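Local coordinates for protein amidohydrolase (Staphylococcus aureus, PDB 3NUR) that probably hydrolyses a carbon-nitrogen bond of a still unknown substrate as a metal-dependent TIM-barrel amidohydrolase, and holds a calcium ion in this crystal, at residues G97-L102 / E109-A114; A114-A119 / F147-N152; K174-F179 / F241-K246; I79-N84 / I320-L325. All blocks are in the same frame, centred on the assembly; numbering follows the deposited sequence.

Contact 1 of 4, residues G97-L102 / E109-A114; sequences GSPSNL and ELCQKA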
loop_
_atom_site.group_PDB
_atom_site.type_symbol
_atom_site.label_atom_id
_atom_site.label_comp_id
_atom_site.label_asym_id
_atom_site.label_seq_id
_atom_site.Cartn_x
_atom_site.Cartn_y
_atom_site.Cartn_z
ATOM N N GLY A 97 7.250 9.192 8.074
ATOM C CA GLY A 97 8.695 9.405 8.124
ATOM C C GLY A 97 9.521 8.187 7.783
ATOM O O GLY A 97 10.623 8.020 8.303
ATOM N N SER A 98 8.993 7.301 6.919
ATOM C CA SER A 98 9.710 6.084 6.518
ATOM C C SER A 98 11.137 6.402 6.015
ATOM O O SER A 98 11.305 7.362 5.255
ATOM C CB SER A 98 8.942 5.362 5.417
ATOM O OG SER A 98 9.602 4.175 5.012
ATOM N N PRO A 99 12.150 5.590 6.391
ATOM C CA PRO A 99 13.518 5.820 5.873
ATOM C C PRO A 99 13.656 5.550 4.371
ATOM O O PRO A 99 14.712 5.828 3.811
ATOM C CB PRO A 99 14.384 4.863 6.698
ATOM C CG PRO A 99 13.458 3.769 7.122
ATOM C CD PRO A 99 12.100 4.413 7.283
ATOM N N SER A 100 12.592 5.031 3.707
ATOM C CA SER A 100 12.612 4.801 2.260
ATOM C C SER A 100 12.777 6.127 1.485
ATOM O O SER A 100 13.216 6.108 0.339
ATOM C CB SER A 100 11.320 4.124 1.817
ATOM O OG SER A 100 10.211 4.977 2.053
ATOM N N ASN A 101 12.405 7.271 2.095
ATOM C CA ASN A 101 12.510 8.564 1.402
ATOM C C ASN A 101 13.907 9.207 1.496
ATOM O O ASN A 101 14.159 10.215 0.842
ATOM C CB ASN A 101 11.385 9.517 1.828
ATOM C CG ASN A 101 10.059 9.115 1.235
ATOM O OD1 ASN A 101 9.820 9.282 0.034
ATOM N ND2 ASN A 101 9.229 8.437 2.023
ATOM N N LEU A 102 14.817 8.608 2.286
ATOM C CA LEU A 102 16.198 9.077 2.429
ATOM C C LEU A 102 17.046 8.598 1.243
ATOM O O LEU A 102 16.572 7.831 0.416
ATOM C CB LEU A 102 16.800 8.549 3.741
ATOM C CG LEU A 102 16.165 9.055 5.039
ATOM C CD1 LEU A 102 16.803 8.396 6.211
ATOM C CD2 LEU A 102 16.245 10.574 5.160
ATOM N N GLU A 109 20.948 1.544 5.478
ATOM C CA GLU A 109 21.141 1.128 6.870
ATOM C C GLU A 109 19.869 1.266 7.707
ATOM O O GLU A 109 19.556 0.356 8.459
ATOM C CB GLU A 109 22.312 1.870 7.529
ATOM C CG GLU A 109 23.664 1.423 6.997
ATOM C CD GLU A 109 24.881 2.178 7.503
ATOM O OE1 GLU A 109 24.750 2.985 8.453
ATOM O OE2 GLU A 109 25.977 1.961 6.936
ATOM N N LEU A 110 19.137 2.378 7.558
ATOM C CA LEU A 110 17.912 2.594 8.321
ATOM C C LEU A 110 16.779 1.674 7.893
ATOM O O LEU A 110 16.032 1.227 8.766
ATOM C CB LEU A 110 17.493 4.078 8.373
ATOM C CG LEU A 110 18.469 5.031 9.113
ATOM C CD1 LEU A 110 18.002 6.441 9.026
ATOM C CD2 LEU A 110 18.625 4.659 10.593
ATOM N N CYS A 111 16.680 1.325 6.576
ATOM C CA CYS A 111 15.648 0.364 6.128
ATOM C C CYS A 111 15.977 -1.027 6.699
ATOM O O CYS A 111 15.075 -1.732 7.171
ATOM C CB CYS A 111 15.548 0.330 4.608
ATOM S SG CYS A 111 14.739 1.786 3.894
ATOM N N GLN A 112 17.271 -1.421 6.662
ATOM C CA GLN A 112 17.720 -2.713 7.213
ATOM C C GLN A 112 17.372 -2.836 8.697
ATOM O O GLN A 112 16.884 -3.877 9.135
ATOM C CB GLN A 112 19.229 -2.899 7.034
ATOM C CG GLN A 112 19.600 -3.274 5.615
ATOM C CD GLN A 112 21.094 -3.222 5.368
ATOM O OE1 GLN A 112 21.585 -3.695 4.339
ATOM N NE2 GLN A 112 21.849 -2.621 6.284
ATOM N N LYS A 113 17.570 -1.767 9.442
ATOM C CA LYS A 113 17.274 -1.725 10.856
ATOM C C LYS A 113 15.773 -1.855 11.115
ATOM O O LYS A 113 15.362 -2.597 12.014
ATOM C CB LYS A 113 17.734 -0.393 11.396
ATOM C CG LYS A 113 17.876 -0.366 12.912
ATOM C CD LYS A 113 19.326 -0.238 13.258
ATOM C CE LYS A 113 20.052 0.763 12.384
ATOM N NZ LYS A 113 21.502 0.732 12.628
ATOM N N ALA A 114 14.970 -1.115 10.299
ATOM C CA ALA A 114 13.533 -1.173 10.493
ATOM C C ALA A 114 13.064 -2.611 10.252
ATOM O O ALA A 114 12.345 -3.165 11.095
ATOM C CB ALA A 114 12.827 -0.197 9.557
#

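Contact 2 of 4, residues A114-A119 / F147-N152; sequences ANDQLA and FERCIN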
loop_
_atom_site.group_PDB
_atom_site.type_symbol
_atom_site.label_atom_id
_atom_site.label_comp_id
_atom_site.label_asym_id
_atom_site.label_seq_id
_atom_site.Cartn_x
_atom_site.Cartn_y
_atom_site.Cartn_z
ATOM N N ALA A 114 14.970 -1.115 10.299
ATOM C CA ALA A 114 13.533 -1.173 10.493
ATOM C C ALA A 114 13.064 -2.611 10.252
ATOM O O ALA A 114 12.345 -3.165 11.095
ATOM C CB ALA A 114 12.827 -0.197 9.557
ATOM N N ASN A 115 13.497 -3.230 9.126
ATOM C CA ASN A 115 13.101 -4.607 8.781
ATOM C C ASN A 115 13.533 -5.631 9.840
ATOM O O ASN A 115 12.746 -6.510 10.203
ATOM C CB ASN A 115 13.623 -4.988 7.399
ATOM C CG ASN A 115 12.997 -4.142 6.311
ATOM O OD1 ASN A 115 11.797 -3.829 6.352
ATOM N ND2 ASN A 115 13.773 -3.822 5.289
ATOM N N ASP A 116 14.752 -5.484 10.367
ATOM C CA ASP A 116 15.248 -6.390 11.414
ATOM C C ASP A 116 14.429 -6.262 12.689
ATOM O O ASP A 116 14.085 -7.285 13.285
ATOM C CB ASP A 116 16.739 -6.128 11.715
ATOM C CG ASP A 116 17.700 -6.741 10.704
ATOM O OD1 ASP A 116 17.250 -7.566 9.870
ATOM O OD2 ASP A 116 18.908 -6.423 10.766
ATOM N N GLN A 117 14.114 -5.020 13.106
ATOM C CA GLN A 117 13.334 -4.809 14.333
ATOM C C GLN A 117 11.917 -5.332 14.158
ATOM O O GLN A 117 11.358 -5.929 15.081
ATOM C CB GLN A 117 13.337 -3.341 14.773
ATOM C CG GLN A 117 14.681 -2.891 15.342
ATOM C CD GLN A 117 14.568 -1.626 16.154
ATOM O OE1 GLN A 117 13.764 -1.516 17.090
ATOM N NE2 GLN A 117 15.409 -0.656 15.843
ATOM N N LEU A 118 11.342 -5.139 12.956
ATOM C CA LEU A 118 10.009 -5.647 12.647
ATOM C C LEU A 118 9.989 -7.168 12.728
ATOM O O LEU A 118 9.091 -7.725 13.359
ATOM C CB LEU A 118 9.526 -5.189 11.249
ATOM C CG LEU A 118 8.087 -5.663 10.873
ATOM C CD1 LEU A 118 7.037 -5.136 11.890
ATOM C CD2 LEU A 118 7.721 -5.260 9.425
ATOM N N ALA A 119 10.981 -7.840 12.101
ATOM C CA ALA A 119 11.107 -9.304 12.128
ATOM C C ALA A 119 11.215 -9.847 13.575
ATOM O O ALA A 119 10.605 -10.875 13.863
ATOM C CB ALA A 119 12.309 -9.748 11.311
ATOM N N PHE A 147 14.974 -6.421 -0.487
ATOM C CA PHE A 147 13.680 -7.056 -0.749
ATOM C C PHE A 147 13.839 -8.581 -0.634
ATOM O O PHE A 147 13.056 -9.236 0.059
ATOM C CB PHE A 147 13.186 -6.689 -2.169
ATOM C CG PHE A 147 11.698 -6.771 -2.453
ATOM C CD1 PHE A 147 10.828 -7.382 -1.552
ATOM C CD2 PHE A 147 11.166 -6.219 -3.615
ATOM C CE1 PHE A 147 9.448 -7.457 -1.817
ATOM C CE2 PHE A 147 9.791 -6.278 -3.874
ATOM C CZ PHE A 147 8.937 -6.904 -2.977
ATOM N N GLU A 148 14.854 -9.130 -1.320
ATOM C CA GLU A 148 15.165 -10.560 -1.322
ATOM C C GLU A 148 15.473 -11.022 0.102
ATOM O O GLU A 148 14.990 -12.091 0.504
ATOM C CB GLU A 148 16.340 -10.860 -2.286
ATOM C CG GLU A 148 16.658 -12.349 -2.447
ATOM C CD GLU A 148 17.626 -12.967 -1.447
ATOM O OE1 GLU A 148 18.588 -12.279 -1.031
ATOM O OE2 GLU A 148 17.432 -14.153 -1.095
ATOM N N ARG A 149 16.255 -10.213 0.867
ATOM C CA ARG A 149 16.617 -10.532 2.255
ATOM C C ARG A 149 15.361 -10.606 3.127
ATOM O O ARG A 149 15.209 -11.552 3.885
ATOM C CB ARG A 149 17.617 -9.514 2.827
ATOM C CG ARG A 149 18.135 -9.891 4.206
ATOM C CD ARG A 149 19.069 -8.849 4.763
ATOM N NE ARG A 149 18.369 -7.688 5.311
ATOM C CZ ARG A 149 18.007 -7.559 6.582
ATOM N NH1 ARG A 149 17.420 -6.450 6.996
ATOM N NH2 ARG A 149 18.218 -8.546 7.446
ATOM N N CYS A 150 14.446 -9.633 2.984
ATOM C CA CYS A 150 13.202 -9.599 3.748
ATOM C C CYS A 150 12.361 -10.833 3.501
ATOM O O CYS A 150 11.841 -11.416 4.447
ATOM C CB CYS A 150 12.421 -8.327 3.432
ATOM S SG CYS A 150 13.114 -6.844 4.196
ATOM N N ILE A 151 12.224 -11.230 2.233
ATOM C CA ILE A 151 11.399 -12.372 1.889
ATOM C C ILE A 151 12.055 -13.665 2.323
ATOM O O ILE A 151 11.447 -14.423 3.070
ATOM C CB ILE A 151 10.960 -12.359 0.388
ATOM C CG1 ILE A 151 10.265 -11.024 -0.032
ATOM C CG2 ILE A 151 10.108 -13.595 0.009
ATOM C CD1 ILE A 151 9.222 -10.380 0.879
ATOM N N ASN A 152 13.297 -13.900 1.888
ATOM C CA ASN A 152 13.999 -15.156 2.169
ATOM C C ASN A 152 14.589 -15.344 3.569
ATOM O O ASN A 152 14.604 -16.469 4.059
ATOM C CB ASN A 152 14.979 -15.499 1.036
ATOM C CG ASN A 152 14.283 -15.778 -0.282
ATOM O OD1 ASN A 152 13.099 -16.143 -0.332
ATOM N ND2 ASN A 152 14.989 -15.587 -1.380
#

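Contact 3 of 4, residues K174-F179 / F241-K246; sequences KYDIIF and FDRYPK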
loop_
_atom_site.group_PDB
_atom_site.type_symbol
_atom_site.label_atom_id
_atom_site.label_comp_id
_atom_site.label_asym_id
_atom_site.label_seq_id
_atom_site.Cartn_x
_atom_site.Cartn_y
_atom_site.Cartn_z
ATOM N N LYS A 174 15.639 2.541 -14.323
ATOM C CA LYS A 174 16.497 2.223 -13.172
ATOM C C LYS A 174 15.779 1.494 -12.023
ATOM O O LYS A 174 16.452 0.835 -11.221
ATOM C CB LYS A 174 17.243 3.484 -12.664
ATOM C CG LYS A 174 16.295 4.585 -12.149
ATOM C CD LYS A 174 16.952 5.897 -11.742
ATOM C CE LYS A 174 17.699 5.813 -10.439
ATOM N NZ LYS A 174 18.029 7.154 -9.899
ATOM N N TYR A 175 14.418 1.614 -11.945
ATOM C CA TYR A 175 13.613 0.986 -10.895
ATOM C C TYR A 175 13.015 -0.349 -11.316
ATOM O O TYR A 175 12.469 -1.056 -10.474
ATOM C CB TYR A 175 12.539 1.966 -10.354
ATOM C CG TYR A 175 13.147 3.279 -9.913
ATOM C CD1 TYR A 175 13.962 3.348 -8.786
ATOM C CD2 TYR A 175 12.947 4.442 -10.650
ATOM C CE1 TYR A 175 14.592 4.538 -8.420
ATOM C CE2 TYR A 175 13.540 5.644 -10.273
ATOM C CZ TYR A 175 14.367 5.688 -9.161
ATOM O OH TYR A 175 14.980 6.869 -8.811
ATOM N N ASP A 176 13.182 -0.737 -12.595
ATOM C CA ASP A 176 12.644 -2.004 -13.113
ATOM C C ASP A 176 13.015 -3.213 -12.224
ATOM O O ASP A 176 12.163 -4.056 -11.968
ATOM C CB ASP A 176 13.124 -2.242 -14.558
ATOM C CG ASP A 176 12.460 -3.441 -15.191
ATOM O OD1 ASP A 176 11.345 -3.287 -15.721
ATOM O OD2 ASP A 176 13.027 -4.529 -15.109
ATOM N N ILE A 177 14.261 -3.241 -11.706
ATOM C CA ILE A 177 14.783 -4.303 -10.839
ATOM C C ILE A 177 13.913 -4.599 -9.602
ATOM O O ILE A 177 13.855 -5.754 -9.162
ATOM C CB ILE A 177 16.279 -4.030 -10.471
ATOM C CG1 ILE A 177 16.977 -5.261 -9.833
ATOM C CG2 ILE A 177 16.460 -2.771 -9.619
ATOM C CD1 ILE A 177 17.008 -6.516 -10.717
ATOM N N ILE A 178 13.234 -3.571 -9.061
ATOM C CA ILE A 178 12.378 -3.728 -7.877
ATOM C C ILE A 178 11.162 -4.601 -8.233
ATOM O O ILE A 178 10.837 -5.527 -7.486
ATOM C CB ILE A 178 11.999 -2.344 -7.265
ATOM C CG1 ILE A 178 13.275 -1.606 -6.754
ATOM C CG2 ILE A 178 10.945 -2.505 -6.139
ATOM C CD1 ILE A 178 13.090 -0.066 -6.409
ATOM N N PHE A 179 10.519 -4.309 -9.385
ATOM C CA PHE A 179 9.344 -5.040 -9.873
ATOM C C PHE A 179 9.717 -6.452 -10.303
ATOM O O PHE A 179 8.965 -7.375 -10.025
ATOM C CB PHE A 179 8.634 -4.253 -10.989
ATOM C CG PHE A 179 8.269 -2.871 -10.492
ATOM C CD1 PHE A 179 7.142 -2.674 -9.692
ATOM C CD2 PHE A 179 9.083 -1.780 -10.767
ATOM C CE1 PHE A 179 6.834 -1.404 -9.186
ATOM C CE2 PHE A 179 8.777 -0.511 -10.256
ATOM C CZ PHE A 179 7.668 -0.334 -9.460
ATOM N N PHE A 241 3.616 -4.695 -16.208
ATOM C CA PHE A 241 2.794 -5.893 -16.109
ATOM C C PHE A 241 2.785 -6.778 -17.366
ATOM O O PHE A 241 2.254 -7.881 -17.318
ATOM C CB PHE A 241 1.395 -5.569 -15.585
ATOM C CG PHE A 241 1.428 -4.787 -14.293
ATOM C CD1 PHE A 241 1.536 -5.438 -13.068
ATOM C CD2 PHE A 241 1.349 -3.395 -14.300
ATOM C CE1 PHE A 241 1.572 -4.708 -11.873
ATOM C CE2 PHE A 241 1.404 -2.668 -13.111
ATOM C CZ PHE A 241 1.510 -3.327 -11.906
ATOM N N ASP A 242 3.409 -6.312 -18.454
ATOM C CA ASP A 242 3.622 -7.114 -19.657
ATOM C C ASP A 242 4.969 -7.833 -19.480
ATOM O O ASP A 242 5.056 -9.019 -19.784
ATOM C CB ASP A 242 3.613 -6.243 -20.917
ATOM C CG ASP A 242 2.220 -5.871 -21.384
ATOM O OD1 ASP A 242 1.238 -6.374 -20.794
ATOM O OD2 ASP A 242 2.109 -5.045 -22.310
ATOM N N ARG A 243 5.990 -7.126 -18.921
ATOM C CA ARG A 243 7.306 -7.691 -18.617
ATOM C C ARG A 243 7.187 -8.703 -17.474
ATOM O O ARG A 243 7.822 -9.767 -17.531
ATOM C CB ARG A 243 8.307 -6.583 -18.211
ATOM C CG ARG A 243 8.858 -5.816 -19.393
ATOM C CD ARG A 243 10.052 -4.919 -19.061
ATOM N NE ARG A 243 9.748 -3.828 -18.121
ATOM C CZ ARG A 243 9.023 -2.743 -18.406
ATOM N NH1 ARG A 243 8.442 -2.614 -19.591
ATOM N NH2 ARG A 243 8.844 -1.800 -17.495
ATOM N N TYR A 244 6.385 -8.364 -16.429
ATOM C CA TYR A 244 6.198 -9.183 -15.211
ATOM C C TYR A 244 4.703 -9.502 -15.024
ATOM O O TYR A 244 4.044 -8.913 -14.161
ATOM C CB TYR A 244 6.834 -8.464 -13.986
ATOM C CG TYR A 244 8.239 -7.997 -14.291
ATOM C CD1 TYR A 244 9.225 -8.905 -14.680
ATOM C CD2 TYR A 244 8.553 -6.644 -14.311
ATOM C CE1 TYR A 244 10.494 -8.473 -15.061
ATOM C CE2 TYR A 244 9.827 -6.204 -14.654
ATOM C CZ TYR A 244 10.794 -7.124 -15.025
ATOM O OH TYR A 244 12.042 -6.703 -15.376
ATOM N N PRO A 245 4.146 -10.396 -15.882
ATOM C CA PRO A 245 2.693 -10.652 -15.851
ATOM C C PRO A 245 2.122 -11.303 -14.598
ATOM O O PRO A 245 0.909 -11.253 -14.405
ATOM C CB PRO A 245 2.452 -11.506 -17.107
ATOM C CG PRO A 245 3.746 -12.185 -17.351
ATOM C CD PRO A 245 4.783 -11.147 -16.991
ATOM N N LYS A 246 2.975 -11.901 -13.756
ATOM C CA LYS A 246 2.514 -12.526 -12.511
ATOM C C LYS A 246 2.552 -11.549 -11.342
ATOM O O LYS A 246 2.117 -11.889 -10.247
ATOM C CB LYS A 246 3.339 -13.785 -12.191
ATOM C CG LYS A 246 3.146 -14.917 -13.199
ATOM C CD LYS A 246 3.862 -16.211 -12.784
ATOM C CE LYS A 246 5.361 -16.225 -13.020
ATOM N NZ LYS A 246 6.129 -15.739 -11.839
HETATM O O HOH W 1 10.559 -0.863 -15.797
#

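Contact 4 of 4, residues I79-N84 / I320-L325; sequences IQFMNN and IEPEKL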
loop_
_atom_site.group_PDB
_atom_site.type_symbol
_atom_site.label_atom_id
_atom_site.label_comp_id
_atom_site.label_asym_id
_atom_site.label_seq_id
_atom_site.Cartn_x
_atom_site.Cartn_y
_atom_site.Cartn_z
ATOM N N ILE A 79 -2.965 -4.700 19.963
ATOM C CA ILE A 79 -3.712 -5.946 20.204
ATOM C C ILE A 79 -5.137 -5.686 20.640
ATOM O O ILE A 79 -6.038 -6.431 20.236
ATOM C CB ILE A 79 -2.958 -6.867 21.213
ATOM C CG1 ILE A 79 -1.710 -7.501 20.565
ATOM C CG2 ILE A 79 -3.882 -7.943 21.832
ATOM C CD1 ILE A 79 -1.929 -8.473 19.296
ATOM N N GLN A 80 -5.348 -4.653 21.485
ATOM C CA GLN A 80 -6.688 -4.271 21.951
ATOM C C GLN A 80 -7.551 -3.939 20.730
ATOM O O GLN A 80 -8.671 -4.460 20.613
ATOM C CB GLN A 80 -6.618 -3.045 22.882
ATOM C CG GLN A 80 -7.991 -2.651 23.430
ATOM C CD GLN A 80 -7.916 -1.479 24.365
ATOM O OE1 GLN A 80 -8.365 -0.378 24.036
ATOM N NE2 GLN A 80 -7.358 -1.690 25.558
ATOM N N PHE A 81 -7.001 -3.117 19.797
ATOM C CA PHE A 81 -7.733 -2.729 18.600
ATOM C C PHE A 81 -8.067 -3.951 17.751
ATOM O O PHE A 81 -9.217 -4.123 17.368
ATOM C CB PHE A 81 -6.962 -1.672 17.772
ATOM C CG PHE A 81 -7.614 -1.378 16.428
ATOM C CD1 PHE A 81 -8.658 -0.462 16.328
ATOM C CD2 PHE A 81 -7.204 -2.045 15.276
ATOM C CE1 PHE A 81 -9.280 -0.216 15.095
ATOM C CE2 PHE A 81 -7.823 -1.798 14.046
ATOM C CZ PHE A 81 -8.856 -0.883 13.965
HETATM N N MSE A 82 -7.070 -4.804 17.461
HETATM C CA MSE A 82 -7.272 -5.985 16.630
HETATM C C MSE A 82 -8.309 -6.938 17.217
HETATM O O MSE A 82 -9.224 -7.353 16.495
HETATM C CB MSE A 82 -5.956 -6.714 16.414
HETATM C CG MSE A 82 -4.965 -5.894 15.588
HETATM SE SE MSE A 82 -3.190 -6.633 15.758
HETATM C CE MSE A 82 -3.457 -8.352 14.891
ATOM N N ASN A 83 -8.196 -7.243 18.542
ATOM C CA ASN A 83 -9.135 -8.146 19.204
ATOM C C ASN A 83 -10.552 -7.627 19.211
ATOM O O ASN A 83 -11.468 -8.384 18.912
ATOM C CB ASN A 83 -8.677 -8.484 20.622
ATOM C CG ASN A 83 -7.473 -9.406 20.660
ATOM O OD1 ASN A 83 -6.896 -9.799 19.634
ATOM N ND2 ASN A 83 -7.021 -9.732 21.851
ATOM N N ASN A 84 -10.734 -6.334 19.487
ATOM C CA ASN A 84 -12.062 -5.715 19.507
ATOM C C ASN A 84 -12.695 -5.617 18.124
ATOM O O ASN A 84 -13.923 -5.548 18.016
ATOM C CB ASN A 84 -11.989 -4.324 20.130
ATOM C CG ASN A 84 -11.644 -4.320 21.606
ATOM O OD1 ASN A 84 -11.568 -5.359 22.275
ATOM N ND2 ASN A 84 -11.384 -3.145 22.137
ATOM N N ILE A 320 -5.919 5.879 11.484
ATOM C CA ILE A 320 -7.373 5.745 11.598
ATOM C C ILE A 320 -7.577 4.541 12.539
ATOM O O ILE A 320 -6.897 3.529 12.366
ATOM C CB ILE A 320 -8.139 5.531 10.248
ATOM C CG1 ILE A 320 -7.739 6.594 9.189
ATOM C CG2 ILE A 320 -9.670 5.561 10.501
ATOM C CD1 ILE A 320 -8.462 6.495 7.851
ATOM N N GLU A 321 -8.508 4.641 13.515
ATOM C CA GLU A 321 -8.880 3.513 14.382
ATOM C C GLU A 321 -10.393 3.322 14.149
ATOM O O GLU A 321 -11.206 3.815 14.941
ATOM C CB GLU A 321 -8.520 3.766 15.867
ATOM C CG GLU A 321 -7.010 3.858 16.080
ATOM C CD GLU A 321 -6.512 4.150 17.489
ATOM O OE1 GLU A 321 -7.055 3.565 18.453
ATOM O OE2 GLU A 321 -5.528 4.914 17.617
ATOM N N PRO A 322 -10.784 2.709 13.000
ATOM C CA PRO A 322 -12.220 2.631 12.670
ATOM C C PRO A 322 -13.022 1.748 13.608
ATOM O O PRO A 322 -12.790 0.540 13.697
ATOM C CB PRO A 322 -12.242 2.177 11.200
ATOM C CG PRO A 322 -10.934 1.551 10.964
ATOM C CD PRO A 322 -9.947 2.099 11.940
ATOM N N GLU A 323 -13.944 2.385 14.356
ATOM C CA GLU A 323 -14.782 1.721 15.360
ATOM C C GLU A 323 -15.739 0.676 14.769
ATOM O O GLU A 323 -16.162 -0.222 15.499
ATOM C CB GLU A 323 -15.520 2.752 16.250
ATOM C CG GLU A 323 -16.695 3.448 15.579
ATOM C CD GLU A 323 -17.141 4.770 16.178
ATOM O OE1 GLU A 323 -16.268 5.600 16.525
ATOM O OE2 GLU A 323 -18.371 5.002 16.238
ATOM N N LYS A 324 -16.043 0.779 13.454
ATOM C CA LYS A 324 -16.947 -0.137 12.732
ATOM C C LYS A 324 -16.209 -1.166 11.851
ATOM O O LYS A 324 -16.851 -1.895 11.081
ATOM C CB LYS A 324 -17.945 0.667 11.881
ATOM C CG LYS A 324 -19.052 1.328 12.711
ATOM C CD LYS A 324 -19.975 2.183 11.841
ATOM C CE LYS A 324 -20.997 1.377 11.062
ATOM N NZ LYS A 324 -21.380 2.051 9.792
ATOM N N LEU A 325 -14.863 -1.266 11.991
ATOM C CA LEU A 325 -14.102 -2.229 11.196
ATOM C C LEU A 325 -14.683 -3.655 11.235
ATOM O O LEU A 325 -14.890 -4.265 10.183
ATOM C CB LEU A 325 -12.616 -2.219 11.590
ATOM C CG LEU A 325 -11.716 -2.974 10.615
ATOM C CD1 LEU A 325 -11.497 -2.157 9.312
ATOM C CD2 LEU A 325 -10.409 -3.278 11.239
#

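Contact 1 of 4, residues G97-L102 / E109-A114
Pro99 sets the CB-CG side of its ring against Leu110 and Cys111 of helix 104-124. It gives the largest share of the buried surface, and its CA lies 5.9 Å from the CA of Cys111. The ring touches through two atoms. CB of Pro99 meets CB of Leu110 at 3.6 Å, and CG of Pro99 lies 4.0 Å from SG of Cys111. The thiol also lies against the backbone where Pro99 joins Ser100, with Cys111 SG 3.9 Å from Ser100 N. This is van der Waals packing, and no hydrogen bond links the two segments. The branch of Leu110 is spent on Leu102. The CD1 methyls of Leu102 and Leu110 meet at 3.6 Å as the two side chains cross obliquely. The 3-10 turn is held from within. Leu102 N bonds to Pro99 O, and the hydroxyls of Ser98 and Ser100 share a hydrogen bond of 3.1 Å between their OG atoms. Thr40 touches Pro99 and Leu102, and Pro136 touches Cys111. The contact folds the loop after strand 87-94 back onto helix 104-124. This loop is one of the beta-alpha loops of the TIM barrel; the side chain of Ser100 is about 12 Å from the bound calcium ion.

Contact 2 of 4, residues A114-A119 / F147-N152
Helices 114-119 and 147-152 run nearly parallel, 7° apart, with their axes 11.1 Å from each other at closest approach. The gap is wide for helix packing, and long or polar side chains bridge it. Arg149 does most of this. Its CG stands anti to the backbone N and the chain bends at chi3, which carries the guanidinium across to Asp116. The salt bridge is end-on and falls on one oxygen. NH2 of Arg149 donates to OD1 of Asp116 at 2.8 Å, and NH1 of Arg149 reaches the same OD1 at 3.1 Å. OD1 lies in the guanidinium plane, but the carboxylate is turned 90° to that plane. NH2 uses the syn lone pair of OD1, while NH1 comes from above the carboxylate. The second bond is the more bent, with an angle of 138° at the hydrogen. Glu146 pairs with NE of Arg149, which probably helps to hold the guanidinium in place. Deeper in, SG of Cys150 sits against the amide of Asn115, 3.3 Å from its ND2. That amide nitrogen has its hydrogen bonds with Glu146 and the carbonyl of Thr134, so Glu146 serves both bridging side chains. The salt bridge lies toward the partly exposed side and the Asn115-Cys150 pair is buried. Inward, Ala114 and Leu118 rest on strands 24-31 and 87-94. On the other side, Phe147 and Ile151 pack on helix 176-185, the next helix around the barrel.

Contact 3 of 4, residues K174-F179 / F241-K246
Asp176 faces Arg243 and Tyr244 and gives each a different oxygen. With Arg243 it forms a salt bridge, in which NE of Arg243 donates to OD1 of Asp176 at 2.9 Å with an angle of 151°. NE comes from the syn side, 27° out of the carboxylate plane. NH2 of Arg243 adds a weak bond to the same oxygen. A water also donates to OD1 of Asp176 and is weakly held by NH2 of Arg243. The phenol of Tyr244 takes the other oxygen. Tyr244 OH donates to OD2 of Asp176; the 2.4 Å between them is very short, so the exact length is doubtful. CG of Asp176 lies in the plane of the ring at its edge. Asp176 has CG anti to its backbone N (chi1 -173°), which turns the carboxylate to both partners, and Arg243 bends at chi3 to bring its guanidinium round. CB of Arg243 covers the centre of one face of the Tyr244 ring. CB of Phe179 touches CD2 of Tyr244 at 4.1 Å, and the backbone of Phe179 lies over a face of that ring. Further out, the carbonyl of Ser238 binds NH1 of Arg243. The contact joins the N-terminal part of helix 176-185 to the residues at and just after the end of helix 240-243. Phe179 continues inward onto Leu235 of helix 223-237, while Ile177 leans on helix 140-152.

Contact 4 of 4, residues I79-N84 / I320-L325
Phe81 of helix 79-84 meets Glu321, Pro322 and Leu325, and it carries the contact alone on its side. The ring leaves the helix with CG anti to the backbone N (chi1 173°), and its far end enters the bend of the opposite loop. CE1 of Phe81 lies 3.8 Å from CA of Glu321, so it touches the backbone there rather than the carboxylate. The side chain of Glu321 comes close through its CB alone, 4.1 Å from CE1 of Phe81. CZ of Phe81 meets CD of Pro322 at 3.8 Å and CD2 of Leu325 at 3.9 Å. Both of these side chains cross the phenylalanine at about a right angle. Tyr317 stacks on the same ring from outside the two segments. Next in the helix, Met82, present as selenomethionine, turns away and packs on Val87 and Gln90 of strand 87-94 and on Phe129 of strand 129-131. The helix ends at Asn84. On the loop side, a type I turn from Pro322 to Leu325 brings both apolar side chains to the ring, closed by Leu325 N to Pro322 O at 3.2 Å. No hydrogen bond or salt bridge crosses between the segments. The contact therefore rests on van der Waals contact of one partly exposed ring with Pro322, Leu325 and the backbone of Glu321, and that ring is the link between helix and loop.

From the N terminus, helix 75-84 comes first and supplies one side of contact 4. Its partner arrives only at 320-325, so contact 4 closes a long loop that holds the other three. Within it, contacts 1, 2 and 3 follow in series and none cross. Contact 1 closes a short loop that folds back onto helix 104-124. Contact 2 then joins helix 104-124 to helix 140-152; it shares Ala114 with contact 1. Contact 3 ties helix 176-185 to the end of helix 240-243. Phe147 of contact 2 packs against the backbone of Ile178 in contact 3, so the two contacts touch. Contacts 3 and 4 lie on opposite sides of the chain's centre, with centres about 35 Å apart.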